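Side-chain contacts in N-acetylneuraminate lyase (Peptoclostridium difficile, PDB 4WOZ), which is an enzyme of the dihydrodipicolinate synthetase family, built as a closed eight-stranded parallel TIM barrel wrapped in helices: residues A[231-235]-A[236-240]; A[242-245]-A[246-249]. One frame throughout, in Å; residues are numbered along the deposited sequence.

Interaction 1 of 2, residues A[231-235]-A[236-240]; sequences FELTK and NEKIS
Leu233 O and Thr234 O, at the end of helix 220-235, take the backbone NH groups of Lys238 and Glu237 in a Schellman motif, with Glu237 at the C-prime position on a positive phi of 65°. The bond from Lys238 N to Leu233 O is 2.8 Å long, and the one from Glu237 N to Thr234 O measures 2.7 Å.

Asn236, the first residue to leave helical geometry, folds its amide back over the last turn. With CG beside its own backbone N (chi1 -87°), ND2 comes within 2.8 Å of Glu232 O. The acceptor lies close to the plane of the amide, while ND2 sits above the carbonyl plane. Across the turn, Leu233 CD2 rests 4.0 Å from Lys238 CB and also meets CD, the two side chains crossing at about a right angle. The carboxylate of Glu232 turns away to a salt bridge with Arg228.

The Schellman bonds thus give Leu233 O and Thr234 O main-chain donors past the helix end. For Glu232 O the Asn236 amide supplies a short, fairly straight bond (164°) where Asn236 N offers only a weak one, while the chain reverses into helix 239-259 at the surface.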
ATOM      1  N   PHE A 231      28.710  14.431   3.023  1.00 28.17           N
ATOM      2  CA  PHE A 231      29.094  14.152   1.643  1.00 29.93           C
ATOM      3  C   PHE A 231      30.615  14.107   1.480  1.00 29.12           C
ATOM      4  O   PHE A 231      31.169  13.139   0.971  1.00 28.94           O
ATOM      5  CB  PHE A 231      28.497  15.225   0.724  1.00 32.88           C
ATOM      6  CG  PHE A 231      28.524  14.867  -0.736  1.00 34.02           C
ATOM      7  CD1 PHE A 231      27.781  13.791  -1.216  1.00 35.72           C
ATOM      8  CD2 PHE A 231      29.288  15.608  -1.633  1.00 36.60           C
ATOM      9  CE1 PHE A 231      27.798  13.453  -2.574  1.00 36.29           C
ATOM     10  CE2 PHE A 231      29.315  15.282  -2.998  1.00 39.73           C
ATOM     11  CZ  PHE A 231      28.568  14.202  -3.467  1.00 37.48           C
ATOM     12  N   GLU A 232      31.292  15.153   1.935  1.00 30.31           N
ATOM     13  CA  GLU A 232      32.742  15.229   1.808  1.00 30.34           C
ATOM     14  C   GLU A 232      33.538  14.214   2.629  1.00 29.95           C
ATOM     15  O   GLU A 232      34.552  13.700   2.158  1.00 29.28           O
ATOM     16  CB  GLU A 232      33.197  16.663   2.088  1.00 32.10           C
ATOM     17  CG  GLU A 232      33.002  17.553   0.864  1.00 36.01           C
ATOM     18  CD  GLU A 232      33.207  19.028   1.136  1.00 37.78           C
ATOM     19  OE1 GLU A 232      33.947  19.369   2.082  1.00 40.90           O
ATOM     20  OE2 GLU A 232      32.637  19.849   0.387  1.00 39.07           O
ATOM     21  N   LEU A 233      33.095  13.916   3.846  1.00 27.97           N
ATOM     22  CA  LEU A 233      33.796  12.922   4.648  1.00 27.95           C
ATOM     23  C   LEU A 233      33.678  11.573   3.934  1.00 29.41           C
ATOM     24  O   LEU A 233      34.641  10.804   3.870  1.00 27.49           O
ATOM     25  CB  LEU A 233      33.175  12.816   6.042  1.00 28.27           C
ATOM     26  CG  LEU A 233      33.512  13.945   7.021  1.00 30.31           C
ATOM     27  CD1 LEU A 233      32.533  13.913   8.186  1.00 29.39           C
ATOM     28  CD2 LEU A 233      34.958  13.798   7.509  1.00 27.67           C
ATOM     29  N   THR A 234      32.490  11.297   3.393  1.00 28.50           N
ATOM     30  CA  THR A 234      32.248  10.046   2.685  1.00 30.01           C
ATOM     31  C   THR A 234      33.152   9.922   1.458  1.00 29.93           C
ATOM     32  O   THR A 234      33.805   8.902   1.270  1.00 30.49           O
ATOM     33  CB  THR A 234      30.768   9.919   2.231  1.00 31.04           C
ATOM     34  OG1 THR A 234      29.906   9.910   3.378  1.00 29.70           O
ATOM     35  CG2 THR A 234      30.563   8.619   1.457  1.00 31.33           C
ATOM     36  N   LYS A 235      33.191  10.959   0.626  1.00 32.34           N
ATOM     37  CA  LYS A 235      34.036  10.928  -0.567  1.00 34.48           C
ATOM     38  C   LYS A 235      35.507  10.752  -0.188  1.00 34.96           C
ATOM     39  O   LYS A 235      36.322  10.333  -1.011  1.00 37.15           O
ATOM     40  CB  LYS A 235      33.865  12.211  -1.389  1.00 35.75           C
ATOM     41  CG  LYS A 235      32.427  12.496  -1.820  1.00 41.04           C
ATOM     42  CD  LYS A 235      31.704  11.235  -2.304  1.00 43.21           C
ATOM     43  CE  LYS A 235      32.376  10.602  -3.517  1.00 45.43           C
ATOM     44  NZ  LYS A 235      31.789   9.260  -3.833  1.00 47.33           N
ATOM     45  N   ASN A 236      35.838  11.076   1.057  1.00 33.20           N
ATOM     46  CA  ASN A 236      37.200  10.940   1.566  1.00 33.81           C
ATOM     47  C   ASN A 236      37.369   9.624   2.321  1.00 32.28           C
ATOM     48  O   ASN A 236      38.413   9.369   2.924  1.00 31.50           O
ATOM     49  CB  ASN A 236      37.540  12.116   2.483  1.00 36.32           C
ATOM     50  CG  ASN A 236      38.077  13.307   1.720  1.00 40.66           C
ATOM     51  OD1 ASN A 236      39.247  13.331   1.331  1.00 41.77           O
ATOM     52  ND2 ASN A 236      37.224  14.298   1.485  1.00 41.67           N
ATOM     53  N   GLU A 237      36.322   8.804   2.286  1.00 29.29           N
ATOM     54  CA  GLU A 237      36.308   7.495   2.929  1.00 29.58           C
ATOM     55  C   GLU A 237      36.403   7.508   4.447  1.00 30.01           C
ATOM     56  O   GLU A 237      36.802   6.522   5.062  1.00 30.31           O
ATOM     57  CB  GLU A 237      37.414   6.613   2.351  1.00 29.35           C
ATOM     58  CG  GLU A 237      37.326   6.466   0.841  1.00 30.40           C
ATOM     59  CD  GLU A 237      38.177   5.331   0.323  1.00 30.22           C
ATOM     60  OE1 GLU A 237      39.370   5.279   0.681  1.00 33.67           O
ATOM     61  OE2 GLU A 237      37.653   4.489  -0.435  1.00 30.55           O
ATOM     62  N   LYS A 238      36.035   8.627   5.051  1.00 31.66           N
ATOM     63  CA  LYS A 238      36.058   8.730   6.500  1.00 31.08           C
ATOM     64  C   LYS A 238      34.627   8.445   6.942  1.00 30.85           C
ATOM     65  O   LYS A 238      33.883   9.349   7.328  1.00 29.88           O
ATOM     66  CB  LYS A 238      36.524  10.130   6.907  1.00 32.48           C
ATOM     67  CG  LYS A 238      37.982  10.385   6.516  1.00 35.52           C
ATOM     68  CD  LYS A 238      38.429  11.813   6.772  1.00 39.37           C
ATOM     69  CE  LYS A 238      39.888  12.002   6.348  1.00 44.35           C
ATOM     70  NZ  LYS A 238      40.371  13.408   6.516  1.00 45.62           N
ATOM     71  N   ILE A 239      34.264   7.166   6.869  1.00 30.18           N
ATOM     72  CA  ILE A 239      32.920   6.692   7.194  1.00 31.93           C
ATOM     73  C   ILE A 239      32.478   6.772   8.645  1.00 31.89           C
ATOM     74  O   ILE A 239      31.321   7.089   8.907  1.00 29.88           O
ATOM     75  CB  ILE A 239      32.719   5.229   6.760  1.00 33.08           C
ATOM     76  CG1 ILE A 239      33.007   5.074   5.266  1.00 34.91           C
ATOM     77  CG2 ILE A 239      31.282   4.803   7.050  1.00 35.18           C
ATOM     78  CD1 ILE A 239      32.893   3.636   4.795  1.00 37.78           C
ATOM     79  N   SER A 240      33.367   6.450   9.578  1.00 30.26           N
ATOM     80  CA  SER A 240      33.002   6.508  10.991  1.00 32.80           C
ATOM     81  C   SER A 240      32.576   7.930  11.307  1.00 30.65           C
ATOM     82  O   SER A 240      31.575   8.154  11.987  1.00 31.02           O
ATOM     83  CB  SER A 240      34.187   6.117  11.876  1.00 32.94           C
ATOM     84  OG  SER A 240      34.615   4.805  11.578  1.00 37.56           O
TER

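Interaction 2 of 2, residues A[242-245]-A[246-249]; sequences ALEV and QHVT
His247 and Leu243 meet one turn apart on helix 239-259, an i to i+4 pair on an alpha-helix packed outside the TIM barrel. Leu243 CD1 lies over one face of the imidazole, 3.9 Å from the ring centroid and offset toward the rim, in a CH-pi contact. CG is also close, 3.6 Å from His247 NE2. Leu243 reaches this place because CG stands anti to its backbone N (chi1 177°), which sets CD1 against the ring. His247 CG takes the other course, beside its own backbone N, and the ring swings back over the preceding turn.

The carbonyl of Leu243 lies over a face of the ring as well, while its oxygen accepts the helical bond from His247 N at 2.8 Å. Glu244 comes to the ring differently: OE1 sits at the edge in the ring plane, 4.0 Å from His247 CD2, and OE2 faces CB. Carboxylate and ring planes are 52° apart, and the oxygens meet these two carbons of His247, not its ring nitrogens. The ring's ND1 is hydrogen-bonded to Glu185 of the second subunit, which probably helps to fix its rotation. Leu243 packs on Val209 of that subunit, making this face of the helix part of the subunit contact.

Gln246 belongs to the inward side, where helices 204-209 and 220-235 lie. Its CB packs 3.5 Å from Ala242 O, and the chain, bent at chi2, brings NE2 to Asn250 OD1 and OE1 to Leu205 N. Val245 packs its side chain on Ile230 of helix 220-235, and Val245 O accepts two bonds from Thr249, the backbone N at 2.9 Å and OG1 at 3.0 Å, from opposite faces of the carbonyl plane.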
ATOM      1  N   ALA A 242      31.550  10.271   9.075  1.00 27.86           N
ATOM      2  CA  ALA A 242      30.337  10.600   8.331  1.00 25.70           C
ATOM      3  C   ALA A 242      29.103  10.084   9.063  1.00 24.72           C
ATOM      4  O   ALA A 242      28.092  10.780   9.169  1.00 25.79           O
ATOM      5  CB  ALA A 242      30.406  10.005   6.932  1.00 27.53           C
ATOM      6  N   LEU A 243      29.192   8.863   9.571  1.00 23.40           N
ATOM      7  CA  LEU A 243      28.075   8.259  10.290  1.00 23.91           C
ATOM      8  C   LEU A 243      27.690   9.077  11.523  1.00 24.30           C
ATOM      9  O   LEU A 243      26.514   9.220  11.840  1.00 22.26           O
ATOM     10  CB  LEU A 243      28.429   6.838  10.721  1.00 23.41           C
ATOM     11  CG  LEU A 243      27.356   6.119  11.542  1.00 24.77           C
ATOM     12  CD1 LEU A 243      26.033   6.116  10.786  1.00 26.96           C
ATOM     13  CD2 LEU A 243      27.810   4.696  11.826  1.00 26.42           C
ATOM     14  N   GLU A 244      28.687   9.602  12.223  1.00 23.27           N
ATOM     15  CA  GLU A 244      28.413  10.397  13.402  1.00 27.17           C
ATOM     16  C   GLU A 244      27.697  11.698  13.036  1.00 26.64           C
ATOM     17  O   GLU A 244      26.824  12.156  13.772  1.00 28.23           O
ATOM     18  CB  GLU A 244      29.709  10.688  14.159  1.00 30.32           C
ATOM     19  CG  GLU A 244      29.461  11.217  15.553  1.00 39.67           C
ATOM     20  CD  GLU A 244      28.419  10.393  16.297  1.00 43.24           C
ATOM     21  OE1 GLU A 244      28.666   9.189  16.539  1.00 43.91           O
ATOM     22  OE2 GLU A 244      27.347  10.951  16.628  1.00 45.84           O
ATOM     23  N   VAL A 245      28.053  12.295  11.901  1.00 24.76           N
ATOM     24  CA  VAL A 245      27.398  13.530  11.483  1.00 23.29           C
ATOM     25  C   VAL A 245      25.973  13.195  11.017  1.00 24.08           C
ATOM     26  O   VAL A 245      25.053  13.987  11.198  1.00 24.33           O
ATOM     27  CB  VAL A 245      28.185  14.240  10.337  1.00 25.80           C
ATOM     28  CG1 VAL A 245      27.431  15.477   9.863  1.00 23.27           C
ATOM     29  CG2 VAL A 245      29.574  14.653  10.831  1.00 24.69           C
ATOM     30  N   GLN A 246      25.803  12.017  10.418  1.00 23.55           N
ATOM     31  CA  GLN A 246      24.489  11.576   9.957  1.00 24.71           C
ATOM     32  C   GLN A 246      23.592  11.272  11.160  1.00 23.76           C
ATOM     33  O   GLN A 246      22.379  11.435  11.081  1.00 25.87           O
ATOM     34  CB  GLN A 246      24.604  10.316   9.101  1.00 22.74           C
ATOM     35  CG  GLN A 246      23.269   9.864   8.519  1.00 25.23           C
ATOM     36  CD  GLN A 246      22.808  10.725   7.351  1.00 26.64           C
ATOM     37  OE1 GLN A 246      23.390  10.680   6.267  1.00 24.79           O
ATOM     38  NE2 GLN A 246      21.762  11.518   7.570  1.00 23.75           N
ATOM     39  N   HIS A 247      24.189  10.807  12.258  1.00 25.71           N
ATOM     40  CA  HIS A 247      23.426  10.507  13.466  1.00 27.20           C
ATOM     41  C   HIS A 247      22.827  11.791  14.024  1.00 27.49           C
ATOM     42  O   HIS A 247      21.640  11.838  14.343  1.00 27.60           O
ATOM     43  CB  HIS A 247      24.307   9.859  14.541  1.00 26.55           C
ATOM     44  CG  HIS A 247      24.502   8.386  14.364  1.00 26.51           C
ATOM     45  ND1 HIS A 247      23.527   7.561  13.849  1.00 26.11           N
ATOM     46  CD2 HIS A 247      25.543   7.582  14.687  1.00 27.95           C
ATOM     47  CE1 HIS A 247      23.957   6.313  13.863  1.00 27.25           C
ATOM     48  NE2 HIS A 247      25.177   6.297  14.368  1.00 25.32           N
ATOM     49  N   VAL A 248      23.651  12.831  14.148  1.00 26.35           N
ATOM     50  CA  VAL A 248      23.168  14.111  14.661  1.00 26.32           C
ATOM     51  C   VAL A 248      22.161  14.702  13.676  1.00 25.85           C
ATOM     52  O   VAL A 248      21.137  15.264  14.071  1.00 24.97           O
ATOM     53  CB  VAL A 248      24.327  15.110  14.868  1.00 29.02           C
ATOM     54  CG1 VAL A 248      23.775  16.467  15.322  1.00 30.52           C
ATOM     55  CG2 VAL A 248      25.308  14.557  15.902  1.00 29.67           C
ATOM     56  N   THR A 249      22.446  14.566  12.387  1.00 25.53           N
ATOM     57  CA  THR A 249      21.546  15.080  11.367  1.00 22.33           C
ATOM     58  C   THR A 249      20.164  14.434  11.477  1.00 21.99           C
ATOM     59  O   THR A 249      19.143  15.114  11.356  1.00 25.43           O
ATOM     60  CB  THR A 249      22.111  14.831   9.948  1.00 23.00           C
ATOM     61  OG1 THR A 249      23.187  15.743   9.698  1.00 23.57           O
ATOM     62  CG2 THR A 249      21.039  15.039   8.898  1.00 21.20           C
TER

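Overall arrangement
Interaction 1 turns the chain from helix 220-235 into helix 239-259, and interaction 2 follows on the latter helix, their centres 11 Å apart. They touch where the two helices pack: Thr234 OG1 comes within 3.6 Å of Ala242 CB, and Leu233 CD1 lies 4.0 Å from Val245 CG2. Both also reach the second subunit, interaction 1 through Glu237, Ile239 and Ser240, interaction 2 through Leu243 and His247. Both lie well out from the chain's centre, about 22 and 20 Å from it. The link to the ligand is distant: the side chain of Gln246 is about 11 Å from the bound 2-(acetylamino)-2-deoxy-D-mannose, too far to touch it.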